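PDB 5C5V: acidocalcisomal pyrophosphatase from Trypanosoma brucei brucei, which probably hydrolyses inorganic pyrophosphate to orthophosphate, using magnesium ions as cofactor. Local coordinates for residues F201-F212 with I323-L333; S239-L247 with F271-P279. All coordinates share one frame; numbering follows the deposited sequence.

Contact 1: F201-F212 with I323-L333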
loop_
_atom_site.group_PDB
_atom_site.type_symbol
_atom_site.label_atom_id
_atom_site.label_comp_id
_atom_site.label_asym_id
_atom_site.label_seq_id
_atom_site.Cartn_x
_atom_site.Cartn_y
_atom_site.Cartn_z
ATOM N N PHE A 201 -18.732 -18.821 2.534
ATOM C CA PHE A 201 -19.692 -17.737 2.495
ATOM C C PHE A 201 -20.966 -18.180 3.200
ATOM O O PHE A 201 -21.530 -19.226 2.862
ATOM C CB PHE A 201 -20.004 -17.317 1.046
ATOM C CG PHE A 201 -18.863 -16.609 0.352
ATOM C CD1 PHE A 201 -18.462 -15.342 0.755
ATOM C CD2 PHE A 201 -18.191 -17.208 -0.697
ATOM C CE1 PHE A 201 -17.418 -14.686 0.121
ATOM C CE2 PHE A 201 -17.138 -16.551 -1.338
ATOM C CZ PHE A 201 -16.760 -15.287 -0.924
ATOM N N PRO A 202 -21.443 -17.377 4.156
ATOM C CA PRO A 202 -22.718 -17.706 4.800
ATOM C C PRO A 202 -23.878 -17.620 3.808
ATOM O O PRO A 202 -23.725 -16.966 2.776
ATOM C CB PRO A 202 -22.844 -16.639 5.898
ATOM C CG PRO A 202 -22.056 -15.484 5.378
ATOM C CD PRO A 202 -20.883 -16.106 4.647
ATOM N N GLN A 203 -24.995 -18.286 4.111
ATOM C CA GLN A 203 -26.225 -18.190 3.311
ATOM C C GLN A 203 -26.001 -18.647 1.869
ATOM O O GLN A 203 -26.596 -18.110 0.931
ATOM C CB GLN A 203 -26.781 -16.762 3.344
ATOM C CG GLN A 203 -26.971 -16.230 4.766
ATOM C CD GLN A 203 -27.647 -14.857 4.834
ATOM O OE1 GLN A 203 -27.507 -14.019 3.933
ATOM N NE2 GLN A 203 -28.395 -14.631 5.910
ATOM N N THR A 204 -25.119 -19.632 1.710
ATOM C CA THR A 204 -24.956 -20.336 0.441
ATOM C C THR A 204 -24.963 -21.833 0.694
ATOM O O THR A 204 -24.693 -22.289 1.808
ATOM C CB THR A 204 -23.638 -19.978 -0.280
ATOM O OG1 THR A 204 -22.536 -20.389 0.538
ATOM C CG2 THR A 204 -23.544 -18.487 -0.548
ATOM N N TRP A 205 -25.217 -22.596 -0.356
ATOM C CA TRP A 205 -25.222 -24.039 -0.249
ATOM C C TRP A 205 -24.965 -24.677 -1.619
ATOM O O TRP A 205 -25.649 -24.361 -2.606
ATOM C CB TRP A 205 -26.557 -24.515 0.348
ATOM C CG TRP A 205 -26.717 -26.005 0.471
ATOM C CD1 TRP A 205 -25.887 -26.880 1.117
ATOM C CD2 TRP A 205 -27.796 -26.788 -0.054
ATOM N NE1 TRP A 205 -26.375 -28.160 1.010
ATOM C CE2 TRP A 205 -27.548 -28.129 0.297
ATOM C CE3 TRP A 205 -28.936 -26.486 -0.804
ATOM C CZ2 TRP A 205 -28.410 -29.169 -0.070
ATOM C CZ3 TRP A 205 -29.792 -27.522 -1.162
ATOM C CH2 TRP A 205 -29.523 -28.841 -0.796
ATOM N N GLU A 206 -23.974 -25.562 -1.683
ATOM C CA GLU A 206 -23.722 -26.325 -2.903
ATOM C C GLU A 206 -24.739 -27.461 -2.978
ATOM O O GLU A 206 -24.482 -28.581 -2.529
ATOM C CB GLU A 206 -22.291 -26.868 -2.934
ATOM C CG GLU A 206 -21.219 -25.790 -2.858
ATOM C CD GLU A 206 -20.906 -25.158 -4.208
ATOM O OE1 GLU A 206 -21.782 -25.154 -5.097
ATOM O OE2 GLU A 206 -19.769 -24.663 -4.388
ATOM N N SER A 207 -25.897 -27.146 -3.549
ATOM C CA SER A 207 -27.056 -28.029 -3.542
ATOM C C SER A 207 -26.791 -29.430 -4.093
ATOM O O SER A 207 -26.212 -29.595 -5.166
ATOM C CB SER A 207 -28.187 -27.391 -4.348
ATOM O OG SER A 207 -29.283 -28.267 -4.419
ATOM N N THR A 208 -27.265 -30.427 -3.357
ATOM C CA THR A 208 -27.212 -31.807 -3.802
ATOM C C THR A 208 -28.335 -32.120 -4.795
ATOM O O THR A 208 -28.444 -33.240 -5.278
ATOM C CB THR A 208 -27.310 -32.772 -2.615
ATOM O OG1 THR A 208 -28.569 -32.598 -1.948
ATOM C CG2 THR A 208 -26.172 -32.524 -1.640
ATOM N N GLU A 209 -29.187 -31.144 -5.081
ATOM C CA GLU A 209 -30.303 -31.362 -5.991
ATOM C C GLU A 209 -30.067 -30.671 -7.331
ATOM O O GLU A 209 -30.894 -30.763 -8.234
ATOM C CB GLU A 209 -31.625 -30.851 -5.382
ATOM C CG GLU A 209 -31.951 -31.356 -3.979
ATOM C CD GLU A 209 -33.312 -30.842 -3.474
ATOM N N VAL A 210 -28.958 -29.952 -7.448
ATOM C CA VAL A 210 -28.687 -29.199 -8.666
ATOM C C VAL A 210 -27.601 -29.859 -9.511
ATOM O O VAL A 210 -26.506 -30.158 -9.021
ATOM C CB VAL A 210 -28.261 -27.735 -8.345
ATOM C CG1 VAL A 210 -27.697 -27.053 -9.577
ATOM C CG2 VAL A 210 -29.451 -26.938 -7.798
ATOM N N LEU A 211 -27.900 -30.054 -10.791
ATOM C CA LEU A 211 -26.914 -30.582 -11.723
ATOM C C LEU A 211 -26.163 -29.426 -12.345
ATOM O O LEU A 211 -26.677 -28.739 -13.226
ATOM C CB LEU A 211 -27.562 -31.430 -12.820
ATOM C CG LEU A 211 -26.525 -32.140 -13.700
ATOM C CD1 LEU A 211 -25.707 -33.150 -12.891
ATOM C CD2 LEU A 211 -27.143 -32.775 -14.937
ATOM N N PHE A 212 -24.956 -29.186 -11.857
ATOM C CA PHE A 212 -24.129 -28.117 -12.377
ATOM C C PHE A 212 -23.681 -28.445 -13.804
ATOM O O PHE A 212 -23.738 -29.602 -14.223
ATOM C CB PHE A 212 -22.933 -27.888 -11.449
ATOM C CG PHE A 212 -23.327 -27.343 -10.103
ATOM C CD1 PHE A 212 -23.279 -25.984 -9.847
ATOM C CD2 PHE A 212 -23.814 -28.189 -9.118
ATOM C CE1 PHE A 212 -23.669 -25.484 -8.619
ATOM C CE2 PHE A 212 -24.191 -27.699 -7.889
ATOM C CZ PHE A 212 -24.128 -26.345 -7.635
ATOM N N ILE A 323 -22.171 -17.332 -6.754
ATOM C CA ILE A 323 -22.548 -17.031 -5.378
ATOM C C ILE A 323 -24.046 -16.694 -5.260
ATOM O O ILE A 323 -24.726 -17.177 -4.354
ATOM C CB ILE A 323 -21.700 -15.886 -4.823
ATOM C CG1 ILE A 323 -20.259 -16.359 -4.641
ATOM C CG2 ILE A 323 -22.288 -15.363 -3.501
ATOM C CD1 ILE A 323 -19.286 -15.235 -4.380
ATOM N N ASP A 324 -24.555 -15.892 -6.193
ATOM C CA ASP A 324 -25.970 -15.524 -6.214
ATOM C C ASP A 324 -26.865 -16.761 -6.295
ATOM O O ASP A 324 -27.848 -16.896 -5.556
ATOM C CB ASP A 324 -26.252 -14.603 -7.402
ATOM C CG ASP A 324 -27.736 -14.268 -7.552
ATOM O OD1 ASP A 324 -28.333 -13.739 -6.593
ATOM O OD2 ASP A 324 -28.315 -14.549 -8.628
ATOM N N GLU A 325 -26.511 -17.666 -7.204
ATOM C CA GLU A 325 -27.274 -18.886 -7.401
ATOM C C GLU A 325 -27.201 -19.807 -6.179
ATOM O O GLU A 325 -28.191 -20.435 -5.830
ATOM C CB GLU A 325 -26.794 -19.608 -8.656
ATOM C CG GLU A 325 -27.086 -18.828 -9.926
ATOM C CD GLU A 325 -26.522 -19.489 -11.174
ATOM O OE1 GLU A 325 -25.901 -20.583 -11.072
ATOM O OE2 GLU A 325 -26.665 -18.887 -12.260
ATOM N N SER A 326 -26.060 -19.867 -5.502
ATOM C CA SER A 326 -26.006 -20.688 -4.292
ATOM C C SER A 326 -26.767 -20.036 -3.131
ATOM O O SER A 326 -27.094 -20.698 -2.152
ATOM C CB SER A 326 -24.564 -20.965 -3.865
ATOM O OG SER A 326 -23.986 -19.797 -3.316
ATOM N N HIS A 327 -26.996 -18.730 -3.228
ATOM C CA HIS A 327 -27.807 -18.004 -2.259
ATOM C C HIS A 327 -29.264 -18.419 -2.438
ATOM O O HIS A 327 -29.980 -18.655 -1.471
ATOM C CB HIS A 327 -27.636 -16.496 -2.456
ATOM C CG HIS A 327 -28.116 -15.663 -1.308
ATOM N ND1 HIS A 327 -27.792 -15.942 0.002
ATOM C CD2 HIS A 327 -28.835 -14.516 -1.280
ATOM C CE1 HIS A 327 -28.318 -15.021 0.792
ATOM N NE2 HIS A 327 -28.955 -14.143 0.038
ATOM N N ASN A 328 -29.681 -18.525 -3.696
ATOM C CA ASN A 328 -31.010 -19.017 -4.030
ATOM C C ASN A 328 -31.227 -20.428 -3.517
ATOM O O ASN A 328 -32.272 -20.733 -2.939
ATOM C CB ASN A 328 -31.231 -18.982 -5.538
ATOM C CG ASN A 328 -31.302 -17.586 -6.069
ATOM O OD1 ASN A 328 -31.649 -16.668 -5.344
ATOM N ND2 ASN A 328 -30.974 -17.408 -7.331
ATOM N N MET A 329 -30.230 -21.281 -3.737
ATOM C CA MET A 329 -30.279 -22.667 -3.282
ATOM C C MET A 329 -30.383 -22.707 -1.760
ATOM O O MET A 329 -31.109 -23.533 -1.199
ATOM C CB MET A 329 -29.035 -23.443 -3.738
ATOM C CG MET A 329 -28.850 -23.573 -5.244
ATOM S SD MET A 329 -27.143 -24.054 -5.705
ATOM C CE MET A 329 -27.244 -23.878 -7.480
ATOM N N TRP A 330 -29.641 -21.814 -1.104
ATOM C CA TRP A 330 -29.698 -21.701 0.347
ATOM C C TRP A 330 -31.089 -21.224 0.794
ATOM O O TRP A 330 -31.592 -21.680 1.803
ATOM C CB TRP A 330 -28.612 -20.754 0.879
ATOM C CG TRP A 330 -28.821 -20.379 2.339
ATOM C CD1 TRP A 330 -28.439 -21.095 3.438
ATOM C CD2 TRP A 330 -29.491 -19.215 2.839
ATOM N NE1 TRP A 330 -28.821 -20.444 4.590
ATOM C CE2 TRP A 330 -29.464 -19.286 4.251
ATOM C CE3 TRP A 330 -30.089 -18.108 2.235
ATOM C CZ2 TRP A 330 -30.011 -18.292 5.065
ATOM C CZ3 TRP A 330 -30.641 -17.121 3.056
ATOM C CH2 TRP A 330 -30.592 -17.224 4.450
ATOM N N HIS A 331 -31.699 -20.310 0.039
ATOM C CA HIS A 331 -33.057 -19.850 0.338
ATOM C C HIS A 331 -34.006 -21.032 0.254
ATOM O O HIS A 331 -34.885 -21.190 1.101
ATOM C CB HIS A 331 -33.523 -18.749 -0.628
ATOM C CG HIS A 331 -33.106 -17.362 -0.229
ATOM N ND1 HIS A 331 -33.709 -16.662 0.793
ATOM C CD2 HIS A 331 -32.152 -16.543 -0.731
ATOM C CE1 HIS A 331 -33.135 -15.478 0.916
ATOM N NE2 HIS A 331 -32.194 -15.378 -0.001
ATOM N N ASN A 332 -33.828 -21.867 -0.768
ATOM C CA ASN A 332 -34.691 -23.034 -0.940
ATOM C C ASN A 332 -34.493 -24.032 0.192
ATOM O O ASN A 332 -35.445 -24.671 0.655
ATOM C CB ASN A 332 -34.447 -23.716 -2.291
ATOM C CG ASN A 332 -35.452 -24.829 -2.575
ATOM O OD1 ASN A 332 -35.143 -26.013 -2.433
ATOM N ND2 ASN A 332 -36.656 -24.449 -2.977
ATOM N N LEU A 333 -33.252 -24.166 0.638
ATOM C CA LEU A 333 -32.947 -25.107 1.696
ATOM C C LEU A 333 -33.576 -24.684 3.025
ATOM O O LEU A 333 -34.293 -25.465 3.662
ATOM C CB LEU A 333 -31.435 -25.258 1.852
ATOM C CG LEU A 333 -30.974 -26.107 3.036
ATOM C CD1 LEU A 333 -31.076 -27.584 2.707
ATOM C CD2 LEU A 333 -29.559 -25.743 3.451
#
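Thr204 and His327 are the nearest pair of CA atoms, 4.6 Å apart, where an irregular loop runs across helix 323-333. Trp205 N donates to Ser326 O (3.2 Å) from above the carbonyl plane. The helical donor Trp330 N reaches that oxygen from the opposite face, so a helix carbonyl serves two amides. Gln203, in the left-handed region (phi 60°, psi 34°), presents its carbonyl to His327: ND1 gives a short, nearly straight bond to Gln203 O (2.6 Å) that lies in both the ring plane and the carbonyl plane and fixes the rotation of the imidazole. Gln203 CA sits 3.4 Å from the centroid of the five-membered ring of Trp330, a CH-pi contact over the face, while Gln203 CG runs on over the six-membered ring. Both amide ends of Gln203 are tied to the backbone of His130 and Leu134. The Trp205 indole, its CG anti to the backbone N (chi1 178°), is sandwiched: Leu333 CD1 lies 4.0 Å from the centroid of its six-membered ring, and Ser207 CA covers the opposite face. Its NE1 bonds Asn220 OD1. Extended Met329 places SD 3.5 Å from Trp205 O; its CE touches both methyls of Val210 and comes obliquely to the Phe212 ring, whose centroid is 5.4 Å from SD, a Met-aromatic contact. The contact thus ties the loop to helix 316-336 close to the metal site, the side chains of Trp205 and magnesium ligand Asp221 being about 6 Å apart. Val18 of the second subunit also packs on Met329, whereas Phe201 and Ile323 pack on strand 238-251.

Contact 2: S239-L247 with F271-P279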
loop_
_atom_site.group_PDB
_atom_site.type_symbol
_atom_site.label_atom_id
_atom_site.label_comp_id
_atom_site.label_asym_id
_atom_site.label_seq_id
_atom_site.Cartn_x
_atom_site.Cartn_y
_atom_site.Cartn_z
ATOM N N SER A 239 -15.093 -11.281 8.047
ATOM C CA SER A 239 -14.704 -9.966 7.574
ATOM C C SER A 239 -15.125 -9.731 6.141
ATOM O O SER A 239 -15.391 -10.668 5.395
ATOM C CB SER A 239 -13.202 -9.773 7.716
ATOM O OG SER A 239 -12.519 -10.795 7.008
ATOM N N ALA A 240 -15.194 -8.460 5.775
ATOM C CA ALA A 240 -15.721 -8.071 4.485
ATOM C C ALA A 240 -14.694 -8.312 3.398
ATOM O O ALA A 240 -13.529 -7.914 3.522
ATOM C CB ALA A 240 -16.147 -6.604 4.511
ATOM N N VAL A 241 -15.112 -8.987 2.335
ATOM C CA VAL A 241 -14.192 -9.277 1.246
ATOM C C VAL A 241 -14.776 -8.889 -0.094
ATOM O O VAL A 241 -15.987 -8.710 -0.248
ATOM C CB VAL A 241 -13.792 -10.774 1.185
ATOM C CG1 VAL A 241 -13.203 -11.234 2.505
ATOM C CG2 VAL A 241 -14.968 -11.638 0.751
ATOM N N LYS A 242 -13.880 -8.759 -1.059
ATOM C CA LYS A 242 -14.208 -8.470 -2.443
ATOM C C LYS A 242 -13.933 -9.701 -3.288
ATOM O O LYS A 242 -12.838 -10.239 -3.261
ATOM C CB LYS A 242 -13.389 -7.282 -2.948
ATOM C CG LYS A 242 -13.547 -7.022 -4.425
ATOM C CD LYS A 242 -13.186 -5.592 -4.778
ATOM C CE LYS A 242 -11.752 -5.465 -5.213
ATOM N NZ LYS A 242 -11.520 -4.073 -5.728
ATOM N N VAL A 243 -14.932 -10.142 -4.038
ATOM C CA VAL A 243 -14.813 -11.324 -4.878
ATOM C C VAL A 243 -14.104 -11.002 -6.199
ATOM O O VAL A 243 -14.457 -10.032 -6.868
ATOM C CB VAL A 243 -16.207 -11.914 -5.164
ATOM C CG1 VAL A 243 -16.180 -12.825 -6.387
ATOM C CG2 VAL A 243 -16.749 -12.617 -3.925
ATOM N N LEU A 244 -13.111 -11.816 -6.567
ATOM C CA LEU A 244 -12.301 -11.575 -7.762
ATOM C C LEU A 244 -12.542 -12.612 -8.851
ATOM O O LEU A 244 -12.434 -12.310 -10.030
ATOM C CB LEU A 244 -10.809 -11.548 -7.409
ATOM C CG LEU A 244 -10.416 -10.461 -6.419
ATOM C CD1 LEU A 244 -8.983 -10.642 -5.991
ATOM C CD2 LEU A 244 -10.648 -9.075 -7.027
ATOM N N GLY A 245 -12.841 -13.844 -8.468
ATOM C CA GLY A 245 -12.993 -14.892 -9.458
ATOM C C GLY A 245 -13.268 -16.219 -8.802
ATOM O O GLY A 245 -13.389 -16.294 -7.584
ATOM N N VAL A 246 -13.359 -17.281 -9.591
ATOM C CA VAL A 246 -13.688 -18.570 -8.999
ATOM C C VAL A 246 -13.107 -19.735 -9.785
ATOM O O VAL A 246 -13.041 -19.706 -11.012
ATOM C CB VAL A 246 -15.241 -18.747 -8.864
ATOM C CG1 VAL A 246 -15.905 -18.683 -10.219
ATOM C CG2 VAL A 246 -15.571 -20.051 -8.186
ATOM N N LEU A 247 -12.705 -20.770 -9.057
ATOM C CA LEU A 247 -12.149 -21.985 -9.638
ATOM C C LEU A 247 -13.147 -23.126 -9.592
ATOM O O LEU A 247 -13.692 -23.431 -8.530
ATOM C CB LEU A 247 -10.867 -22.382 -8.899
ATOM C CG LEU A 247 -10.152 -23.623 -9.429
ATOM C CD1 LEU A 247 -9.750 -23.426 -10.877
ATOM C CD2 LEU A 247 -8.933 -23.944 -8.558
ATOM N N PHE A 271 -6.418 -2.128 -5.916
ATOM C CA PHE A 271 -5.767 -2.372 -7.196
ATOM C C PHE A 271 -6.170 -3.687 -7.845
ATOM O O PHE A 271 -5.903 -3.918 -9.024
ATOM C CB PHE A 271 -4.254 -2.329 -7.009
ATOM C CG PHE A 271 -3.797 -1.142 -6.234
ATOM C CD1 PHE A 271 -3.759 0.108 -6.824
ATOM C CD2 PHE A 271 -3.426 -1.263 -4.912
ATOM C CE1 PHE A 271 -3.358 1.217 -6.105
ATOM C CE2 PHE A 271 -3.022 -0.158 -4.188
ATOM C CZ PHE A 271 -2.989 1.081 -4.787
ATOM N N MET A 272 -6.800 -4.554 -7.064
ATOM C CA MET A 272 -7.240 -5.844 -7.575
ATOM C C MET A 272 -8.695 -5.725 -7.981
ATOM O O MET A 272 -9.583 -5.664 -7.129
ATOM C CB MET A 272 -7.033 -6.928 -6.520
ATOM C CG MET A 272 -5.611 -6.974 -6.010
ATOM S SD MET A 272 -4.662 -8.143 -6.984
ATOM C CE MET A 272 -4.961 -9.668 -6.091
ATOM N N LYS A 273 -8.941 -5.653 -9.284
ATOM C CA LYS A 273 -10.289 -5.347 -9.744
ATOM C C LYS A 273 -10.981 -6.516 -10.416
ATOM O O LYS A 273 -12.201 -6.553 -10.462
ATOM C CB LYS A 273 -10.264 -4.137 -10.675
ATOM C CG LYS A 273 -9.683 -2.906 -9.991
ATOM C CD LYS A 273 -9.923 -1.652 -10.800
ATOM C CE LYS A 273 -9.505 -0.403 -10.025
ATOM N NZ LYS A 273 -9.903 0.833 -10.790
ATOM N N ASP A 274 -10.211 -7.485 -10.898
ATOM C CA ASP A 274 -10.793 -8.699 -11.444
ATOM C C ASP A 274 -9.752 -9.786 -11.364
ATOM O O ASP A 274 -8.646 -9.536 -10.915
ATOM C CB ASP A 274 -11.275 -8.495 -12.883
ATOM C CG ASP A 274 -12.444 -9.417 -13.247
ATOM O OD1 ASP A 274 -12.540 -10.521 -12.670
ATOM O OD2 ASP A 274 -13.267 -9.042 -14.109
ATOM N N ILE A 275 -10.094 -10.991 -11.795
ATOM C CA ILE A 275 -9.235 -12.135 -11.554
ATOM C C ILE A 275 -7.873 -11.961 -12.255
ATOM O O ILE A 275 -6.845 -12.478 -11.798
ATOM C CB ILE A 275 -9.920 -13.443 -12.012
ATOM C CG1 ILE A 275 -9.118 -14.658 -11.553
ATOM C CG2 ILE A 275 -10.153 -13.451 -13.516
ATOM C CD1 ILE A 275 -9.001 -14.760 -10.059
ATOM N N HIS A 276 -7.870 -11.187 -13.332
ATOM C CA HIS A 276 -6.675 -10.982 -14.135
ATOM C C HIS A 276 -5.630 -10.154 -13.403
ATOM O O HIS A 276 -4.451 -10.223 -13.724
ATOM C CB HIS A 276 -7.043 -10.318 -15.460
ATOM C CG HIS A 276 -8.197 -10.976 -16.150
ATOM N ND1 HIS A 276 -8.067 -12.147 -16.871
ATOM C CD2 HIS A 276 -9.508 -10.632 -16.225
ATOM C CE1 HIS A 276 -9.245 -12.490 -17.368
ATOM N NE2 HIS A 276 -10.137 -11.593 -16.981
ATOM N N ASP A 277 -6.054 -9.382 -12.411
ATOM C CA ASP A 277 -5.112 -8.573 -11.659
ATOM C C ASP A 277 -4.299 -9.391 -10.681
ATOM O O ASP A 277 -3.295 -8.910 -10.160
ATOM C CB ASP A 277 -5.835 -7.461 -10.904
ATOM C CG ASP A 277 -6.343 -6.388 -11.818
ATOM O OD1 ASP A 277 -5.670 -6.147 -12.842
ATOM O OD2 ASP A 277 -7.413 -5.801 -11.530
ATOM N N VAL A 278 -4.717 -10.623 -10.425
ATOM C CA VAL A 278 -4.033 -11.428 -9.421
ATOM C C VAL A 278 -2.658 -11.891 -9.918
ATOM O O VAL A 278 -1.684 -11.827 -9.170
ATOM C CB VAL A 278 -4.876 -12.662 -8.983
ATOM C CG1 VAL A 278 -4.086 -13.532 -7.983
ATOM C CG2 VAL A 278 -6.216 -12.222 -8.375
ATOM N N PRO A 279 -2.575 -12.375 -11.171
ATOM C CA PRO A 279 -1.246 -12.705 -11.706
ATOM C C PRO A 279 -0.348 -11.473 -11.836
ATOM O O PRO A 279 0.848 -11.589 -11.672
ATOM C CB PRO A 279 -1.556 -13.304 -13.088
ATOM C CG PRO A 279 -2.937 -13.843 -12.954
ATOM C CD PRO A 279 -3.651 -12.839 -12.064
#
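The carboxylate of Asp274 comes up to the strand at the peptide carbonyl of Leu244, with Asp274 OD1 3.2 Å from Leu244 O. Both are acceptors, so no bond joins them, and the closeness is probably eased by the donors around OD1. Ile275 N reaches OD1 at 2.6 Å on the anti side, 21° out of the carboxylate plane, and Lys316 N is a further donor. Next along the loop, the His276 imidazole has Ile275 CG2 over the centre of one face, 3.9 Å above its plane. Ile275 CB rests 3.4 Å from Leu244 O, and its CD1 lies against Gly245 CA, where the absence of a side chain lets the methyl close on the strand. Leu244 sends its two branches against the loop: CD1 meets Val278 CG2 at 4.0 Å and Met272 CE at 4.1 Å, and CD2 lies by the Met272 carbonyl. The Met272 chain is bent at chi2 (-92°) and chi3, which brings its CE to that leucine. The end of Lys242 comes to the same carbonyl with CE and NZ equally near Met272 O (2.9 Å each); the NZ bond is weak, and the stronger partner of this ammonium is Cys269 O. Within the loop, Asp277 OD2 accepts from Lys273 N on its anti lone pair and weakly from Asp274 N, tying the start of the type I turn 274-277 to its last residue. Away from the annotated sites, this loop and turn thus pack on strand 238-251 of the pyrophosphatase sheet at a classic beta bulge, Leu244 and Gly245 opposite Val260 of strand 254-263. Ile275 and Val278 continue onto helix 285-295, Ile275 also meets Phe313 of strand 313-315, and Val243 and Val246 pack on helix 316-336.

The centres of the two contacts lie about 21 Å apart, within the inorganic pyrophosphatase family region. In chain order, 239-247 and 271-279 fall between 201-212 and 323-333, so contact 2 is nested inside the loop that contact 1 closes. Strand 238-251 joins them: Val243 CG2 touches Ile323 CD1 at 3.7 Å and also meets Phe201, whose ring reaches Val241 as well, while Lys242 and Leu244 serve contact 2. Helix 316-336 and the 271-279 loop thus pack on different residues of one strand. Contact 1 lies near the metal site, the side chain of Thr204 about 9 Å from a bound magnesium ion; contact 2 lies away from it, near the interface where Phe271 stacks on Phe271 of the third subunit.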